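Local coordinates for uncharacterized protein (Staphylococcus aureus, PDB 3P8A) that is of unknown function but, as a glyoxalase-like member of the VOC family, may bind a small molecule on one of its beta sheets, at residues K24-I29 against E67-L72; I28-D33 against R264-R269; F107-L112 against S243-V248; I191-V196 against S247-D252. All coordinates share one frame; numbering follows the deposited sequence.

Contact 1: residues K24-I29 against E67-L72; sequences KFDHII and ENYIEL
In both His27 and Tyr69 the ring carbon CG stands between the backbone N and the carbonyl carbon (chi1 61° and 60°), and this shared torsion raises the two rings side by side from one face of a parallel strand pair. They are almost parallel, with planes 18° apart, but slid past each other: His27 CB, rather than the imidazole, sits over the centre of the Tyr69 ring, a CH-pi contact of 3.5 Å to the centroid, while Tyr69 OH lies above the rim of the imidazole. Within its own strand, His27 ND1 donates in the ring plane to the anti lone pair of Asp26 OD2 at 2.7 Å. On the far side of the imidazole, a water joins His27 NE2 to Glu71 OE1, 2.6 Å from the former and 2.7 Å from the latter; Asn60 binds the other oxygen of Glu71. Beneath this polar row the backbones pair through Tyr69 N to Asp26 O (3.1 Å) and Glu71 N to Ile28 O (2.8 Å). Asp26 and His27 form a classic beta bulge opposite Cys111, placing carboxylate and imidazole next to each other. A glycerol, probably from the crystallisation liquor, is hydrogen-bonded to Tyr69 OH and Glu71 OE2. The direct bond to Asp26 and the water link to Glu71 should hold the imidazole's orientation, and the polar row is consistent with a pocket wall.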
# COMPACT_ATOMS: atom_id res chain seq x y z
N LYS A 24 7.39 7.17 -5.56
CA LYS A 24 6.06 7.77 -5.50
C LYS A 24 5.12 6.76 -4.87
O LYS A 24 5.38 5.56 -4.92
CB LYS A 24 5.55 8.14 -6.90
CG LYS A 24 6.30 9.27 -7.58
CD LYS A 24 5.78 9.48 -8.98
CE LYS A 24 6.32 10.73 -9.62
NZ LYS A 24 5.79 10.92 -11.00
N PHE A 25 4.00 7.23 -4.31
CA PHE A 25 2.98 6.35 -3.73
C PHE A 25 2.30 5.56 -4.87
O PHE A 25 1.91 6.16 -5.87
CB PHE A 25 1.94 7.21 -2.97
CG PHE A 25 0.79 6.41 -2.42
CD1 PHE A 25 0.92 5.71 -1.23
CD2 PHE A 25 -0.42 6.35 -3.10
CE1 PHE A 25 -0.14 4.95 -0.74
CE2 PHE A 25 -1.48 5.58 -2.60
CZ PHE A 25 -1.33 4.90 -1.43
N ASP A 26 2.20 4.23 -4.74
CA ASP A 26 1.52 3.44 -5.76
C ASP A 26 0.12 3.03 -5.32
O ASP A 26 -0.85 3.35 -5.99
CB ASP A 26 2.33 2.21 -6.19
CG ASP A 26 1.84 1.67 -7.52
OD1 ASP A 26 2.05 2.36 -8.55
OD2 ASP A 26 1.26 0.57 -7.54
N HIS A 27 0.03 2.27 -4.23
CA HIS A 27 -1.27 1.81 -3.79
C HIS A 27 -1.27 1.49 -2.30
O HIS A 27 -0.21 1.42 -1.68
CB HIS A 27 -1.78 0.62 -4.66
CG HIS A 27 -0.93 -0.62 -4.65
ND1 HIS A 27 0.13 -0.77 -5.52
CD2 HIS A 27 -1.05 -1.75 -3.92
CE1 HIS A 27 0.61 -1.98 -5.30
NE2 HIS A 27 -0.05 -2.58 -4.32
N ILE A 28 -2.48 1.40 -1.73
CA ILE A 28 -2.70 1.00 -0.35
C ILE A 28 -3.48 -0.31 -0.41
O ILE A 28 -4.37 -0.45 -1.25
CB ILE A 28 -3.38 2.10 0.53
CG1 ILE A 28 -3.48 1.65 2.00
CG2 ILE A 28 -4.73 2.60 -0.04
CD1 ILE A 28 -3.62 2.81 3.00
N ILE A 29 -3.16 -1.25 0.46
CA ILE A 29 -3.83 -2.55 0.50
C ILE A 29 -4.81 -2.60 1.62
O ILE A 29 -4.44 -2.39 2.78
CB ILE A 29 -2.83 -3.73 0.59
CG1 ILE A 29 -1.84 -3.69 -0.59
CG2 ILE A 29 -3.55 -5.10 0.64
CD1 ILE A 29 -0.46 -3.80 -0.14
N GLU A 67 -3.31 8.02 -10.86
CA GLU A 67 -1.93 7.53 -10.98
C GLU A 67 -1.51 6.71 -9.73
O GLU A 67 -0.33 6.39 -9.52
CB GLU A 67 -0.94 8.67 -11.34
CG GLU A 67 -1.19 9.25 -12.72
CD GLU A 67 -0.48 10.55 -13.02
OE1 GLU A 67 -1.14 11.62 -13.00
OE2 GLU A 67 0.74 10.51 -13.29
N ASN A 68 -2.52 6.34 -8.93
CA ASN A 68 -2.43 5.51 -7.73
C ASN A 68 -3.79 4.88 -7.49
O ASN A 68 -4.77 5.26 -8.14
CB ASN A 68 -1.90 6.30 -6.51
CG ASN A 68 -2.52 7.66 -6.30
OD1 ASN A 68 -1.81 8.67 -6.17
ND2 ASN A 68 -3.83 7.71 -6.27
N TYR A 69 -3.86 3.87 -6.63
CA TYR A 69 -5.13 3.19 -6.43
C TYR A 69 -5.26 2.56 -5.08
O TYR A 69 -4.31 2.54 -4.30
CB TYR A 69 -5.35 2.12 -7.54
CG TYR A 69 -4.31 1.03 -7.61
CD1 TYR A 69 -4.57 -0.24 -7.11
CD2 TYR A 69 -3.08 1.24 -8.24
CE1 TYR A 69 -3.62 -1.26 -7.19
CE2 TYR A 69 -2.13 0.23 -8.34
CZ TYR A 69 -2.40 -1.02 -7.80
OH TYR A 69 -1.47 -2.02 -7.89
N ILE A 70 -6.45 2.03 -4.81
CA ILE A 70 -6.76 1.26 -3.62
C ILE A 70 -6.84 -0.18 -4.09
O ILE A 70 -7.62 -0.49 -5.00
CB ILE A 70 -8.09 1.70 -2.96
CG1 ILE A 70 -8.06 3.22 -2.59
CG2 ILE A 70 -8.35 0.84 -1.71
CD1 ILE A 70 -9.46 3.88 -2.43
N GLU A 71 -6.06 -1.06 -3.46
CA GLU A 71 -6.11 -2.48 -3.74
C GLU A 71 -6.90 -3.15 -2.64
O GLU A 71 -6.47 -3.16 -1.49
CB GLU A 71 -4.72 -3.10 -3.90
CG GLU A 71 -4.79 -4.55 -4.38
CD GLU A 71 -3.52 -5.36 -4.29
OE1 GLU A 71 -2.60 -4.94 -3.55
OE2 GLU A 71 -3.47 -6.45 -4.89
N LEU A 72 -8.08 -3.67 -2.98
CA LEU A 72 -8.88 -4.43 -2.02
C LEU A 72 -8.45 -5.85 -2.25
O LEU A 72 -8.41 -6.28 -3.39
CB LEU A 72 -10.38 -4.27 -2.27
CG LEU A 72 -10.95 -2.87 -2.31
CD1 LEU A 72 -12.42 -2.95 -2.24
CD2 LEU A 72 -10.41 -1.97 -1.16
O HOH W 1 1.03 8.83 -6.25
O HOH W 2 0.10 -5.11 -3.69

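Contact 2: residues I28-D33 against R264-R269; sequences IIHYID and RGAIYR
His30, at the end of strand 24-31, reaches across to strand 266-272 and the turn before it with both ring nitrogens and both faces engaged. Its CG is anti to the backbone N (chi1 -176°), which carries the ring straight out toward the other sheet. ND1 meets Tyr268 OH at 2.7 Å in a hydrogen bond whose donor may be either group, and the two rings approach rim to rim without stacking. NE2 donates to Arg264 O at 2.8 Å; the bond is nearly straight at the hydrogen (167°) and lies in the imidazole plane, yet it arrives above the carbonyl plane, away from the lone pairs. Ala266 CB covers one face, 3.4 Å from His30 CE1, as a CH-pi contact offset toward the rim. The opposite face is filled by Ile32, two residues further along, whose CG1 lies over the ring centre and also packs on Arg264 CB at 3.9 Å. The CG2 branch of Ile32 sits over the centre of the Arg264 guanidinium. At Asp33 the chain passes over that same flat group: the carbonyl O is 2.9 Å from Arg264 NH1, but the angle is too poor for a hydrogen bond. NH1 is instead bonded to Gln105, which also receives the backbone N of Asp33 and so ties both sides together. The two bonds and two packed faces should hold the rotation of this buried imidazole, a polar link from strand 24-31 to strand 266-272 and the turn before it.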
# COMPACT_ATOMS: atom_id res chain seq x y z
N ILE A 28 -2.48 1.40 -1.73
CA ILE A 28 -2.70 1.00 -0.35
C ILE A 28 -3.48 -0.31 -0.41
O ILE A 28 -4.37 -0.45 -1.25
CB ILE A 28 -3.38 2.10 0.53
CG1 ILE A 28 -3.48 1.65 2.00
CG2 ILE A 28 -4.73 2.60 -0.04
CD1 ILE A 28 -3.62 2.81 3.00
N ILE A 29 -3.16 -1.25 0.46
CA ILE A 29 -3.83 -2.55 0.50
C ILE A 29 -4.81 -2.60 1.62
O ILE A 29 -4.44 -2.39 2.78
CB ILE A 29 -2.83 -3.73 0.59
CG1 ILE A 29 -1.84 -3.69 -0.59
CG2 ILE A 29 -3.55 -5.10 0.64
CD1 ILE A 29 -0.46 -3.80 -0.14
N HIS A 30 -6.05 -2.96 1.28
CA HIS A 30 -7.12 -3.17 2.24
C HIS A 30 -7.60 -4.63 2.16
O HIS A 30 -8.18 -5.03 1.14
CB HIS A 30 -8.25 -2.16 1.99
CG HIS A 30 -9.38 -2.20 2.99
ND1 HIS A 30 -10.48 -1.36 2.87
CD2 HIS A 30 -9.55 -3.00 4.08
CE1 HIS A 30 -11.27 -1.66 3.89
NE2 HIS A 30 -10.76 -2.64 4.64
N TYR A 31 -7.38 -5.41 3.25
CA TYR A 31 -7.85 -6.79 3.34
C TYR A 31 -9.34 -6.80 3.70
O TYR A 31 -9.72 -6.25 4.72
CB TYR A 31 -7.00 -7.67 4.31
CG TYR A 31 -7.67 -8.98 4.69
CD1 TYR A 31 -7.89 -9.30 6.02
CD2 TYR A 31 -8.15 -9.85 3.72
CE1 TYR A 31 -8.54 -10.49 6.38
CE2 TYR A 31 -8.87 -11.00 4.06
CZ TYR A 31 -9.04 -11.32 5.40
OH TYR A 31 -9.71 -12.47 5.73
N ILE A 32 -10.18 -7.37 2.81
CA ILE A 32 -11.64 -7.46 2.96
C ILE A 32 -12.09 -8.90 2.79
O ILE A 32 -11.89 -9.47 1.73
CB ILE A 32 -12.39 -6.49 1.98
CG1 ILE A 32 -12.16 -5.03 2.39
CG2 ILE A 32 -13.91 -6.80 1.94
CD1 ILE A 32 -12.74 -3.98 1.48
N ASP A 33 -12.70 -9.48 3.83
CA ASP A 33 -13.22 -10.85 3.74
C ASP A 33 -14.46 -10.83 2.84
O ASP A 33 -15.19 -9.85 2.87
CB ASP A 33 -13.61 -11.35 5.14
CG ASP A 33 -14.32 -12.69 5.12
OD1 ASP A 33 -13.73 -13.66 4.63
OD2 ASP A 33 -15.46 -12.76 5.62
N ARG A 264 -14.78 -2.27 7.07
CA ARG A 264 -13.95 -3.47 7.16
C ARG A 264 -12.57 -3.21 7.73
O ARG A 264 -11.58 -3.63 7.13
CB ARG A 264 -13.85 -4.17 5.77
CG ARG A 264 -15.20 -4.51 5.12
CD ARG A 264 -15.84 -5.73 5.73
NE ARG A 264 -16.72 -6.40 4.76
CZ ARG A 264 -16.79 -7.71 4.58
NH1 ARG A 264 -16.02 -8.53 5.29
NH2 ARG A 264 -17.61 -8.22 3.67
N GLY A 265 -12.54 -2.50 8.86
CA GLY A 265 -11.33 -2.19 9.61
C GLY A 265 -10.48 -1.03 9.11
O GLY A 265 -9.43 -0.75 9.70
N ALA A 266 -10.92 -0.33 8.05
CA ALA A 266 -10.20 0.79 7.47
C ALA A 266 -11.02 2.09 7.53
O ALA A 266 -12.25 2.05 7.69
CB ALA A 266 -9.80 0.47 6.04
N ILE A 267 -10.34 3.24 7.49
CA ILE A 267 -11.03 4.53 7.55
C ILE A 267 -10.70 5.30 6.29
O ILE A 267 -9.52 5.51 6.00
CB ILE A 267 -10.72 5.36 8.83
CG1 ILE A 267 -10.99 4.53 10.11
CG2 ILE A 267 -11.53 6.70 8.84
CD1 ILE A 267 -10.30 5.02 11.29
N TYR A 268 -11.73 5.66 5.53
CA TYR A 268 -11.56 6.47 4.33
C TYR A 268 -12.12 7.84 4.69
O TYR A 268 -13.31 7.94 4.97
CB TYR A 268 -12.30 5.85 3.13
CG TYR A 268 -11.73 4.52 2.67
CD1 TYR A 268 -10.86 4.46 1.58
CD2 TYR A 268 -12.05 3.34 3.32
CE1 TYR A 268 -10.32 3.24 1.16
CE2 TYR A 268 -11.52 2.11 2.91
CZ TYR A 268 -10.66 2.07 1.82
OH TYR A 268 -10.14 0.86 1.40
N ARG A 269 -11.25 8.87 4.79
CA ARG A 269 -11.67 10.24 5.11
C ARG A 269 -11.73 11.05 3.83
O ARG A 269 -10.78 11.01 3.04
CB ARG A 269 -10.72 10.90 6.12
CG ARG A 269 -10.77 10.30 7.52
CD ARG A 269 -9.67 10.79 8.45
NE ARG A 269 -9.75 12.23 8.73
CZ ARG A 269 -8.90 12.90 9.51
NH1 ARG A 269 -7.90 12.28 10.12
NH2 ARG A 269 -9.05 14.21 9.67

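Contact 3: residues F107-L112 against S243-V248; sequences FKNICL and SKYHSV
Two beta sheets are packed face to face here, and segments 107-112 and 244-248, one from each sheet, cross at 96°, an orthogonal arrangement with their axes 6.3 Å apart at the closest. The crossing point is Phe107 against Tyr245, whose CB atoms touch at 3.6 Å. From there the two rings diverge, each running along the opposite strand. Phe107, its CG anti to the carbonyl carbon (chi1 -70°), lays its ring edge along the backbone of His246 and Ser247 and ends with CZ 3.8 Å from Val248 CG1, the two side chains crossing at about a right angle. Tyr245 runs the other way, one face turned to the backbone of strand 106-113. Asn109 CA makes a CH-pi contact with that face, 3.9 Å from the centroid, and Ile110 CG1 meets Tyr245 CE1 from across at 3.8 Å. The hydroxyl is hydrogen-bonded to the carbonyl O of Lys163. Near the crossing, two waters take the place of direct backbone pairing: one accepts from Phe107 N and lies 2.7 Å from Tyr245 O, to which it may donate, and the other donates to Phe107 O at 2.9 Å and accepts from Tyr245 N. The N-H and C=O of both residues are thus bridged by water although the strands are too steeply crossed to pair. Around this core, Phe107 makes edge-to-face contacts with His30 and Tyr268, Ile28 of strand 24-31 packs beside Phe107 and Ile110, and Val196 of strand 189-198 closes on Tyr245.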
# COMPACT_ATOMS: atom_id res chain seq x y z
N PHE A 107 -6.54 -1.90 6.47
CA PHE A 107 -5.36 -1.54 5.70
C PHE A 107 -4.19 -2.40 6.16
O PHE A 107 -3.95 -2.55 7.36
CB PHE A 107 -5.05 -0.05 5.83
CG PHE A 107 -6.03 0.87 5.16
CD1 PHE A 107 -6.47 0.62 3.86
CD2 PHE A 107 -6.44 2.05 5.77
CE1 PHE A 107 -7.32 1.50 3.21
CE2 PHE A 107 -7.28 2.96 5.12
CZ PHE A 107 -7.74 2.66 3.85
N LYS A 108 -3.50 -3.03 5.19
CA LYS A 108 -2.38 -3.93 5.49
C LYS A 108 -1.01 -3.27 5.29
O LYS A 108 -0.09 -3.49 6.10
CB LYS A 108 -2.44 -5.20 4.63
CG LYS A 108 -3.67 -6.10 4.90
CD LYS A 108 -3.62 -6.86 6.24
CE LYS A 108 -4.55 -6.28 7.29
NZ LYS A 108 -4.21 -6.81 8.67
N ASN A 109 -0.87 -2.50 4.20
CA ASN A 109 0.39 -1.85 3.86
C ASN A 109 0.20 -0.85 2.75
O ASN A 109 -0.90 -0.71 2.19
CB ASN A 109 1.43 -2.92 3.39
CG ASN A 109 2.85 -2.58 3.77
OD1 ASN A 109 3.22 -1.42 4.05
ND2 ASN A 109 3.68 -3.59 3.81
N ILE A 110 1.29 -0.15 2.41
CA ILE A 110 1.35 0.77 1.27
C ILE A 110 2.49 0.29 0.39
O ILE A 110 3.44 -0.36 0.87
CB ILE A 110 1.48 2.26 1.68
CG1 ILE A 110 2.74 2.48 2.59
CG2 ILE A 110 0.18 2.75 2.35
CD1 ILE A 110 3.16 3.96 2.71
N CYS A 111 2.42 0.63 -0.87
CA CYS A 111 3.38 0.21 -1.86
C CYS A 111 3.85 1.45 -2.57
O CYS A 111 3.05 2.29 -2.96
CB CYS A 111 2.70 -0.77 -2.82
SG CYS A 111 3.76 -1.34 -4.18
N LEU A 112 5.17 1.55 -2.73
CA LEU A 112 5.79 2.68 -3.38
C LEU A 112 6.33 2.28 -4.76
O LEU A 112 7.02 1.28 -4.90
CB LEU A 112 6.91 3.28 -2.49
CG LEU A 112 6.54 3.68 -1.03
CD1 LEU A 112 7.78 4.18 -0.28
CD2 LEU A 112 5.44 4.78 -1.00
N SER A 243 -0.63 -0.31 16.64
CA SER A 243 0.37 -0.14 15.58
C SER A 243 -0.29 -0.62 14.28
O SER A 243 -0.42 -1.83 14.05
CB SER A 243 1.67 -0.88 15.88
OG SER A 243 2.45 -0.17 16.81
N LYS A 244 -0.73 0.32 13.43
CA LYS A 244 -1.40 -0.03 12.17
C LYS A 244 -1.55 1.11 11.17
O LYS A 244 -1.58 2.28 11.55
CB LYS A 244 -2.79 -0.68 12.46
CG LYS A 244 -3.80 0.23 13.14
CD LYS A 244 -5.14 -0.49 13.23
CE LYS A 244 -6.28 0.43 13.54
NZ LYS A 244 -7.54 -0.34 13.70
N TYR A 245 -1.74 0.74 9.89
CA TYR A 245 -2.13 1.63 8.80
C TYR A 245 -3.60 1.90 9.13
O TYR A 245 -4.41 0.97 9.17
CB TYR A 245 -1.96 0.91 7.44
CG TYR A 245 -0.50 0.79 7.06
CD1 TYR A 245 0.17 1.85 6.45
CD2 TYR A 245 0.23 -0.36 7.36
CE1 TYR A 245 1.52 1.76 6.13
CE2 TYR A 245 1.59 -0.44 7.09
CZ TYR A 245 2.23 0.62 6.47
OH TYR A 245 3.57 0.55 6.18
N HIS A 246 -3.88 3.13 9.54
CA HIS A 246 -5.15 3.54 10.11
C HIS A 246 -6.17 4.16 9.18
O HIS A 246 -7.33 3.75 9.19
CB HIS A 246 -4.84 4.46 11.30
CG HIS A 246 -6.05 5.02 11.99
ND1 HIS A 246 -6.73 4.29 12.95
CD2 HIS A 246 -6.57 6.27 11.92
CE1 HIS A 246 -7.66 5.11 13.43
NE2 HIS A 246 -7.62 6.31 12.83
N SER A 247 -5.79 5.17 8.44
CA SER A 247 -6.71 5.89 7.59
C SER A 247 -6.05 6.54 6.40
O SER A 247 -4.83 6.70 6.37
CB SER A 247 -7.47 6.94 8.41
OG SER A 247 -6.67 8.07 8.72
N VAL A 248 -6.85 6.89 5.42
CA VAL A 248 -6.41 7.56 4.20
C VAL A 248 -7.29 8.81 4.04
O VAL A 248 -8.50 8.76 4.32
CB VAL A 248 -6.37 6.60 2.96
CG1 VAL A 248 -7.78 6.20 2.48
CG2 VAL A 248 -5.55 7.19 1.81
O HOH W 3 -6.75 -0.37 9.02
O HOH W 4 -1.95 -2.24 9.45

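Contact 4: residues I191-V196 against S247-D252; sequences IETVIV and SVIIKD
Segments 191-196 and 247-252 pair antiparallel, their axes 4.6 Å apart at their closest, with a classic beta bulge in which Glu192 and Thr193 together face Ile249. Both residues of the bulge direct their N-H groups to Ile249 O, Glu192 N at 2.8 Å and Thr193 N through a weak, longer bond, while Ile249 N returns a bond to Thr193 O. Beyond it, Ile195 N donates to Ser247 O at 2.8 Å and Ser247 N to Ile195 O. The face carrying Ile191, Val194, Val248 and Ile250 is wholly aliphatic: Val248 CG2 is placed between two partners, 3.9 Å from Ile191 CG2 and 4.1 Å from Val194 CG2. On the other face, Ile249 sends CD1 across to Ile195 CD1 and to Thr193 CB, each at 3.9 Å, and Ser247 OG rests against Ile195 CB; strand 234-239 flanks this side through Tyr234 and Arg236. The bulge turns the extended Glu192 chain toward Lys251: Glu192 OE1 rests on Lys251 CG at 3.5 Å, the side chains crossing at about a right angle, while OE1 and Lys251 NZ stay 5.0 Å apart, too far for a salt bridge. Bends at chi3 and chi4 (-100° and 69°) carry the lysine nitrogen back past the glutamate chain, and Lys251 NZ finishes on a water at 2.9 Å, which in turn donates weakly to Ile191 O.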
# COMPACT_ATOMS: atom_id res chain seq x y z
N ILE A 191 -5.56 11.19 -3.42
CA ILE A 191 -5.04 10.76 -2.12
C ILE A 191 -4.12 11.90 -1.63
O ILE A 191 -3.31 12.41 -2.40
CB ILE A 191 -4.36 9.36 -2.15
CG1 ILE A 191 -5.41 8.24 -2.35
CG2 ILE A 191 -3.54 9.10 -0.88
CD1 ILE A 191 -4.91 6.96 -2.96
N GLU A 192 -4.32 12.33 -0.37
CA GLU A 192 -3.56 13.43 0.21
C GLU A 192 -2.64 12.96 1.33
O GLU A 192 -1.50 13.42 1.42
CB GLU A 192 -4.54 14.47 0.74
CG GLU A 192 -3.91 15.77 1.23
CD GLU A 192 -4.87 16.74 1.89
OE1 GLU A 192 -6.05 16.38 2.12
OE2 GLU A 192 -4.42 17.87 2.19
N THR A 193 -3.15 12.08 2.22
CA THR A 193 -2.41 11.64 3.40
C THR A 193 -2.75 10.21 3.74
O THR A 193 -3.89 9.78 3.59
CB THR A 193 -2.74 12.56 4.60
OG1 THR A 193 -2.54 13.92 4.23
CG2 THR A 193 -1.90 12.26 5.85
N VAL A 194 -1.76 9.52 4.27
CA VAL A 194 -1.87 8.18 4.81
C VAL A 194 -1.47 8.33 6.27
O VAL A 194 -0.40 8.87 6.59
CB VAL A 194 -1.01 7.12 4.05
CG1 VAL A 194 -1.03 5.77 4.77
CG2 VAL A 194 -1.54 6.95 2.64
N ILE A 195 -2.41 7.94 7.14
CA ILE A 195 -2.20 8.01 8.57
C ILE A 195 -1.89 6.62 9.13
O ILE A 195 -2.65 5.66 8.94
CB ILE A 195 -3.35 8.74 9.33
CG1 ILE A 195 -3.51 10.18 8.81
CG2 ILE A 195 -3.01 8.78 10.84
CD1 ILE A 195 -4.60 11.05 9.58
N VAL A 196 -0.76 6.55 9.84
CA VAL A 196 -0.24 5.36 10.47
C VAL A 196 -0.21 5.61 11.98
O VAL A 196 0.26 6.68 12.43
CB VAL A 196 1.19 5.03 9.92
CG1 VAL A 196 1.82 3.85 10.65
CG2 VAL A 196 1.17 4.77 8.41
N SER A 247 -5.79 5.17 8.44
CA SER A 247 -6.71 5.89 7.59
C SER A 247 -6.05 6.54 6.40
O SER A 247 -4.83 6.70 6.37
CB SER A 247 -7.47 6.94 8.41
OG SER A 247 -6.67 8.07 8.72
N VAL A 248 -6.85 6.89 5.42
CA VAL A 248 -6.41 7.56 4.20
C VAL A 248 -7.29 8.81 4.04
O VAL A 248 -8.50 8.76 4.32
CB VAL A 248 -6.37 6.60 2.96
CG1 VAL A 248 -7.78 6.20 2.48
CG2 VAL A 248 -5.55 7.19 1.81
N ILE A 249 -6.68 9.95 3.69
CA ILE A 249 -7.39 11.22 3.49
C ILE A 249 -7.41 11.46 2.01
O ILE A 249 -6.36 11.49 1.38
CB ILE A 249 -6.80 12.42 4.29
CG1 ILE A 249 -6.71 12.09 5.81
CG2 ILE A 249 -7.64 13.70 4.05
CD1 ILE A 249 -5.98 13.15 6.64
N ILE A 250 -8.62 11.54 1.45
CA ILE A 250 -8.85 11.70 0.01
C ILE A 250 -9.54 13.00 -0.24
O ILE A 250 -10.63 13.24 0.28
CB ILE A 250 -9.63 10.51 -0.62
CG1 ILE A 250 -8.98 9.15 -0.29
CG2 ILE A 250 -9.68 10.67 -2.16
CD1 ILE A 250 -9.94 7.90 -0.49
N LYS A 251 -8.91 13.86 -1.04
CA LYS A 251 -9.50 15.13 -1.43
C LYS A 251 -10.59 14.79 -2.46
O LYS A 251 -10.35 13.97 -3.35
CB LYS A 251 -8.44 16.05 -2.02
CG LYS A 251 -7.62 16.80 -0.98
CD LYS A 251 -6.70 17.83 -1.63
CE LYS A 251 -5.25 17.40 -1.79
NZ LYS A 251 -5.06 16.31 -2.79
N ASP A 252 -11.79 15.32 -2.27
CA ASP A 252 -12.92 15.05 -3.16
C ASP A 252 -13.42 16.38 -3.74
O ASP A 252 -13.98 17.19 -3.01
CB ASP A 252 -14.04 14.27 -2.43
CG ASP A 252 -15.28 13.91 -3.24
OD1 ASP A 252 -15.21 13.96 -4.49
OD2 ASP A 252 -16.31 13.54 -2.63
O HOH W 5 -2.28 15.56 -2.88

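In the fold
The four contacts show how two sheets are built and then joined. Contacts 1 and 4 each pair neighbouring strands within one sheet, parallel in the first and antiparallel in the second, whereas contacts 2 and 3 bridge from sheet to sheet. Contacts 1 and 3 lie nearest the centre of the chain, and contacts 2 and 4 farther out, though all are largely buried. Contacts 1 and 2 share strand 24-31, contacts 3 and 4 share strand 244-252. Their chemistry differs accordingly: a polar row in contact 1, a hydrogen-bonded histidine in contact 2, aromatic packing with waters in contact 3, aliphatic pairing in contact 4. Phe25 against Ile191 connects contacts 1 and 4.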